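Local coordinates for protein 3-methyladenine dna-glycosylase (Archaeoglobus fulgidus, PDB 2JHN) that belongs to the HhH-GPD superfamily of base excision DNA repair proteins and also carries a TATA-box binding protein-like domain, at residues A[201-212]-A[224-235]. The protein carries 1 engineered substitution. Sequence-based numbering, arbitrary orientation.
Sequences KEWGEEEAYEYL and ELVLSIALGKNV. Engineered in segment 224-235: Ile229 (natural residue Met).
Glu224 meets Tyr209 through its aliphatic part: CG lies 4.0 Å from Tyr209 CE1, approaching the ring at a slant, with the carboxylate plane turned 54° from the ring. The chain runs extended beyond CG, which carries the carboxylate on to salt bridges with Arg220 and Arg263. Two residues on, Val226 places CG1 against the CD1 branch of Leu212 at 3.8 Å, both side chains buried. Leu227 is the central knob, seated in a hole formed by Glu205, Ala208, Tyr209 and Leu212. Its two methyls divide the work: CD2 packs on Ala208 CB at 3.8 Å, while CD1 reaches Tyr209 CB and the edge of the phenol ring, near the ring plane. Leu231, near the end of the helix, continues the apolar row, with CD1 beside Ala208 and CD2 3.9 Å from CG of Lys201. Gly232, with positive phi, then turns the chain. Lys233 CB packs on Glu205 CG; beyond it a bend at chi2 (-61°) turns the rest of the chain to the backbone, where NZ donates to Lys201 O at 2.9 Å, tilted somewhat from the carbonyl plane. A water accepts from Asn234 N and donates to Glu205 OE2, and Val235 CG2 lies 3.7 Å from Glu205 CG, the two side chains running past each other in opposite directions. Helices 205-213 and 220-229 form the family's helix-hairpin-helix, whose hairpin binds a sodium ion through Thr213, Phe215 and Ile218; segments 205-212 and 224-229 run at 135°, midway between perpendicular and antiparallel, with axes 10.1 Å apart at closest approach. Helix 118-127 adjoins the pair through Lys201, Leu212, Val226 and Leu231; helix 274-287 touches Ser228, Ile229 (engineered) and Asn234, and Lys201 forms a salt bridge with Glu78 of helix 69-80.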
loop_
_atom_site.group_PDB
_atom_site.type_symbol
_atom_site.label_atom_id
_atom_site.label_comp_id
_atom_site.label_asym_id
_atom_site.label_seq_id
_atom_site.Cartn_x
_atom_site.Cartn_y
_atom_site.Cartn_z
ATOM N N LYS A 201 -6.085 12.753 2.652
ATOM C CA LYS A 201 -7.015 11.626 2.501
ATOM C C LYS A 201 -8.466 12.021 2.298
ATOM O O LYS A 201 -9.216 11.312 1.647
ATOM C CB LYS A 201 -6.962 10.722 3.724
ATOM C CG LYS A 201 -5.920 9.688 3.635
ATOM C CD LYS A 201 -6.020 8.746 4.797
ATOM C CE LYS A 201 -6.656 7.463 4.368
ATOM N NZ LYS A 201 -6.764 6.592 5.561
ATOM N N GLU A 202 -8.870 13.135 2.898
ATOM C CA GLU A 202 -10.266 13.573 2.884
ATOM C C GLU A 202 -10.560 14.602 1.805
ATOM O O GLU A 202 -11.705 15.068 1.700
ATOM C CB GLU A 202 -10.608 14.208 4.222
ATOM C CG GLU A 202 -9.920 13.623 5.414
ATOM C CD GLU A 202 -10.782 12.611 6.119
ATOM O OE1 GLU A 202 -11.473 13.004 7.084
ATOM O OE2 GLU A 202 -10.782 11.435 5.695
ATOM N N TRP A 203 -9.529 14.996 1.041
ATOM C CA TRP A 203 -9.699 15.914 -0.086
ATOM C C TRP A 203 -10.340 15.187 -1.250
ATOM O O TRP A 203 -10.282 13.961 -1.341
ATOM C CB TRP A 203 -8.357 16.468 -0.576
ATOM C CG TRP A 203 -7.681 17.537 0.252
ATOM C CD1 TRP A 203 -7.756 17.723 1.601
ATOM C CD2 TRP A 203 -6.786 18.534 -0.242
ATOM N NE1 TRP A 203 -6.967 18.793 1.978
ATOM C CE2 TRP A 203 -6.362 19.306 0.863
ATOM C CE3 TRP A 203 -6.295 18.852 -1.516
ATOM C CZ2 TRP A 203 -5.464 20.379 0.729
ATOM C CZ3 TRP A 203 -5.424 19.930 -1.649
ATOM C CH2 TRP A 203 -5.003 20.665 -0.528
ATOM N N GLY A 204 -10.933 15.945 -2.160
ATOM C CA GLY A 204 -11.448 15.368 -3.402
ATOM C C GLY A 204 -10.284 14.928 -4.279
ATOM O O GLY A 204 -9.166 15.437 -4.113
ATOM N N GLU A 205 -10.563 13.999 -5.200
ATOM C CA GLU A 205 -9.595 13.473 -6.187
ATOM C C GLU A 205 -8.892 14.546 -6.977
ATOM O O GLU A 205 -7.667 14.552 -7.055
ATOM C CB GLU A 205 -10.286 12.532 -7.195
ATOM C CG GLU A 205 -10.743 11.217 -6.648
ATOM C CD GLU A 205 -11.760 10.512 -7.555
ATOM O OE1 GLU A 205 -11.682 10.631 -8.815
ATOM O OE2 GLU A 205 -12.638 9.823 -6.988
ATOM N N GLU A 206 -9.659 15.448 -7.593
ATOM C CA GLU A 206 -9.062 16.450 -8.461
ATOM C C GLU A 206 -8.198 17.455 -7.703
ATOM O O GLU A 206 -7.118 17.798 -8.175
ATOM C CB GLU A 206 -10.102 17.135 -9.368
ATOM C CG GLU A 206 -10.583 16.215 -10.529
ATOM C CD GLU A 206 -11.579 16.893 -11.467
ATOM O OE1 GLU A 206 -11.399 18.087 -11.797
ATOM O OE2 GLU A 206 -12.546 16.221 -11.883
ATOM N N GLU A 207 -8.675 17.903 -6.538
ATOM C CA GLU A 207 -7.908 18.792 -5.647
ATOM C C GLU A 207 -6.604 18.121 -5.145
ATOM O O GLU A 207 -5.534 18.751 -5.083
ATOM C CB GLU A 207 -8.766 19.180 -4.427
ATOM C CG GLU A 207 -10.062 20.014 -4.722
ATOM C CD GLU A 207 -11.272 19.192 -5.212
ATOM O OE1 GLU A 207 -11.201 17.945 -5.347
ATOM O OE2 GLU A 207 -12.319 19.822 -5.489
ATOM N N ALA A 208 -6.720 16.859 -4.744
ATOM C CA ALA A 208 -5.552 16.089 -4.290
ATOM C C ALA A 208 -4.567 15.882 -5.449
ATOM O O ALA A 208 -3.368 16.035 -5.254
ATOM C CB ALA A 208 -5.990 14.774 -3.661
ATOM N N TYR A 209 -5.077 15.579 -6.649
ATOM C CA TYR A 209 -4.225 15.438 -7.845
ATOM C C TYR A 209 -3.434 16.719 -8.135
ATOM O O TYR A 209 -2.236 16.676 -8.405
ATOM C CB TYR A 209 -5.062 15.048 -9.090
ATOM C CG TYR A 209 -4.196 14.828 -10.307
ATOM C CD1 TYR A 209 -3.586 13.593 -10.539
ATOM C CD2 TYR A 209 -3.944 15.873 -11.227
ATOM C CE1 TYR A 209 -2.753 13.385 -11.679
ATOM C CE2 TYR A 209 -3.121 15.663 -12.353
ATOM C CZ TYR A 209 -2.527 14.423 -12.571
ATOM O OH TYR A 209 -1.706 14.227 -13.685
ATOM N N GLU A 210 -4.097 17.867 -8.066
ATOM C CA GLU A 210 -3.418 19.132 -8.355
ATOM C C GLU A 210 -2.414 19.502 -7.265
ATOM O O GLU A 210 -1.384 20.096 -7.551
ATOM C CB GLU A 210 -4.429 20.263 -8.581
ATOM C CG GLU A 210 -5.197 20.145 -9.885
ATOM C CD GLU A 210 -4.306 20.273 -11.121
ATOM O OE1 GLU A 210 -3.415 21.155 -11.129
ATOM O OE2 GLU A 210 -4.508 19.507 -12.090
ATOM N N TYR A 211 -2.696 19.127 -6.021
ATOM C CA TYR A 211 -1.733 19.341 -4.951
ATOM C C TYR A 211 -0.478 18.485 -5.165
ATOM O O TYR A 211 0.656 19.004 -5.153
ATOM C CB TYR A 211 -2.362 19.082 -3.594
ATOM C CG TYR A 211 -1.384 19.125 -2.436
ATOM C CD1 TYR A 211 -0.926 20.341 -1.928
ATOM C CD2 TYR A 211 -0.922 17.937 -1.851
ATOM C CE1 TYR A 211 -0.009 20.380 -0.847
ATOM C CE2 TYR A 211 -0.027 17.945 -0.790
ATOM C CZ TYR A 211 0.429 19.182 -0.290
ATOM O OH TYR A 211 1.289 19.195 0.778
ATOM N N LEU A 212 -0.677 17.189 -5.401
ATOM C CA LEU A 212 0.476 16.291 -5.572
ATOM C C LEU A 212 1.341 16.729 -6.755
ATOM O O LEU A 212 2.543 16.867 -6.620
ATOM C CB LEU A 212 0.025 14.825 -5.711
ATOM C CG LEU A 212 -0.589 14.305 -4.402
ATOM C CD1 LEU A 212 -1.417 13.057 -4.694
ATOM C CD2 LEU A 212 0.542 14.014 -3.411
ATOM N N GLU A 224 -1.305 9.603 -9.351
ATOM C CA GLU A 224 -2.382 8.590 -9.444
ATOM C C GLU A 224 -2.102 7.356 -8.595
ATOM O O GLU A 224 -3.041 6.802 -7.988
ATOM C CB GLU A 224 -2.704 8.213 -10.893
ATOM C CG GLU A 224 -3.241 9.416 -11.694
ATOM C CD GLU A 224 -3.630 9.074 -13.111
ATOM O OE1 GLU A 224 -3.193 8.004 -13.622
ATOM O OE2 GLU A 224 -4.407 9.889 -13.694
ATOM N N LEU A 225 -0.849 6.930 -8.543
ATOM C CA LEU A 225 -0.463 5.817 -7.644
ATOM C C LEU A 225 -0.744 6.200 -6.170
ATOM O O LEU A 225 -1.381 5.445 -5.431
ATOM C CB LEU A 225 1.012 5.449 -7.847
ATOM C CG LEU A 225 1.548 4.166 -7.237
ATOM C CD1 LEU A 225 0.814 2.981 -7.909
ATOM C CD2 LEU A 225 3.072 4.122 -7.525
ATOM N N VAL A 226 -0.329 7.396 -5.764
ATOM C CA VAL A 226 -0.616 7.874 -4.378
ATOM C C VAL A 226 -2.111 7.880 -4.114
ATOM O O VAL A 226 -2.566 7.354 -3.095
ATOM C CB VAL A 226 -0.007 9.259 -4.115
ATOM C CG1 VAL A 226 -0.603 9.904 -2.819
ATOM C CG2 VAL A 226 1.534 9.145 -4.026
ATOM N N LEU A 227 -2.876 8.475 -5.034
ATOM C CA LEU A 227 -4.308 8.587 -4.885
ATOM C C LEU A 227 -4.964 7.218 -4.609
ATOM O O LEU A 227 -5.799 7.096 -3.727
ATOM C CB LEU A 227 -4.932 9.236 -6.130
ATOM C CG LEU A 227 -4.877 10.790 -6.043
ATOM C CD1 LEU A 227 -5.007 11.411 -7.411
ATOM C CD2 LEU A 227 -6.021 11.263 -5.154
ATOM N N SER A 228 -4.549 6.216 -5.350
ATOM C CA SER A 228 -5.160 4.878 -5.230
ATOM C C SER A 228 -4.585 4.078 -4.053
ATOM O O SER A 228 -5.348 3.561 -3.215
ATOM C CB SER A 228 -4.997 4.107 -6.540
ATOM O OG SER A 228 -3.660 4.101 -6.996
ATOM N N ILE A 229 -3.270 3.968 -3.994
ATOM C CA ILE A 229 -2.635 3.064 -3.019
ATOM C C ILE A 229 -2.423 3.643 -1.621
ATOM O O ILE A 229 -2.285 2.864 -0.661
ATOM C CB ILE A 229 -1.337 2.345 -3.564
ATOM C CG1 ILE A 229 -0.100 3.248 -3.493
ATOM C CG2 ILE A 229 -1.574 1.763 -4.986
ATOM C CD1 ILE A 229 1.270 2.524 -3.806
ATOM N N ALA A 230 -2.402 4.974 -1.499
ATOM C CA ALA A 230 -2.214 5.663 -0.213
ATOM C C ALA A 230 -3.471 6.383 0.294
ATOM O O ALA A 230 -3.745 6.373 1.508
ATOM C CB ALA A 230 -1.022 6.640 -0.277
ATOM N N LEU A 231 -4.234 6.977 -0.619
ATOM C CA LEU A 231 -5.376 7.813 -0.295
ATOM C C LEU A 231 -6.701 7.066 -0.353
ATOM O O LEU A 231 -7.719 7.584 0.102
ATOM C CB LEU A 231 -5.419 9.077 -1.192
ATOM C CG LEU A 231 -4.233 10.030 -1.059
ATOM C CD1 LEU A 231 -4.526 11.403 -1.621
ATOM C CD2 LEU A 231 -3.777 10.134 0.418
ATOM N N GLY A 232 -6.688 5.860 -0.907
ATOM C CA GLY A 232 -7.919 5.053 -1.036
ATOM C C GLY A 232 -8.968 5.557 -2.041
ATOM O O GLY A 232 -10.154 5.184 -1.954
ATOM N N LYS A 233 -8.541 6.373 -3.006
ATOM C CA LYS A 233 -9.449 6.922 -4.031
ATOM C C LYS A 233 -9.481 6.077 -5.283
ATOM O O LYS A 233 -8.479 5.453 -5.659
ATOM C CB LYS A 233 -9.083 8.358 -4.417
ATOM C CG LYS A 233 -8.939 9.349 -3.250
ATOM C CD LYS A 233 -10.198 9.534 -2.443
ATOM C CE LYS A 233 -10.048 10.712 -1.506
ATOM N NZ LYS A 233 -11.091 10.704 -0.470
ATOM N N ASN A 234 -10.632 6.085 -5.945
ATOM C CA ASN A 234 -10.823 5.289 -7.141
ATOM C C ASN A 234 -10.244 5.988 -8.380
ATOM O O ASN A 234 -10.976 6.416 -9.292
ATOM C CB ASN A 234 -12.301 4.958 -7.319
ATOM C CG ASN A 234 -12.529 3.863 -8.350
ATOM O OD1 ASN A 234 -11.706 2.955 -8.485
ATOM N ND2 ASN A 234 -13.632 3.951 -9.084
ATOM N N VAL A 235 -8.919 6.115 -8.390
ATOM C CA VAL A 235 -8.194 6.736 -9.476
ATOM C C VAL A 235 -7.302 5.633 -10.033
ATOM O O VAL A 235 -6.598 4.948 -9.283
ATOM C CB VAL A 235 -7.393 7.956 -8.962
ATOM C CG1 VAL A 235 -6.469 8.508 -10.019
ATOM C CG2 VAL A 235 -8.370 9.044 -8.469
HETATM O O HOH W 1 -12.706 7.825 -5.083
#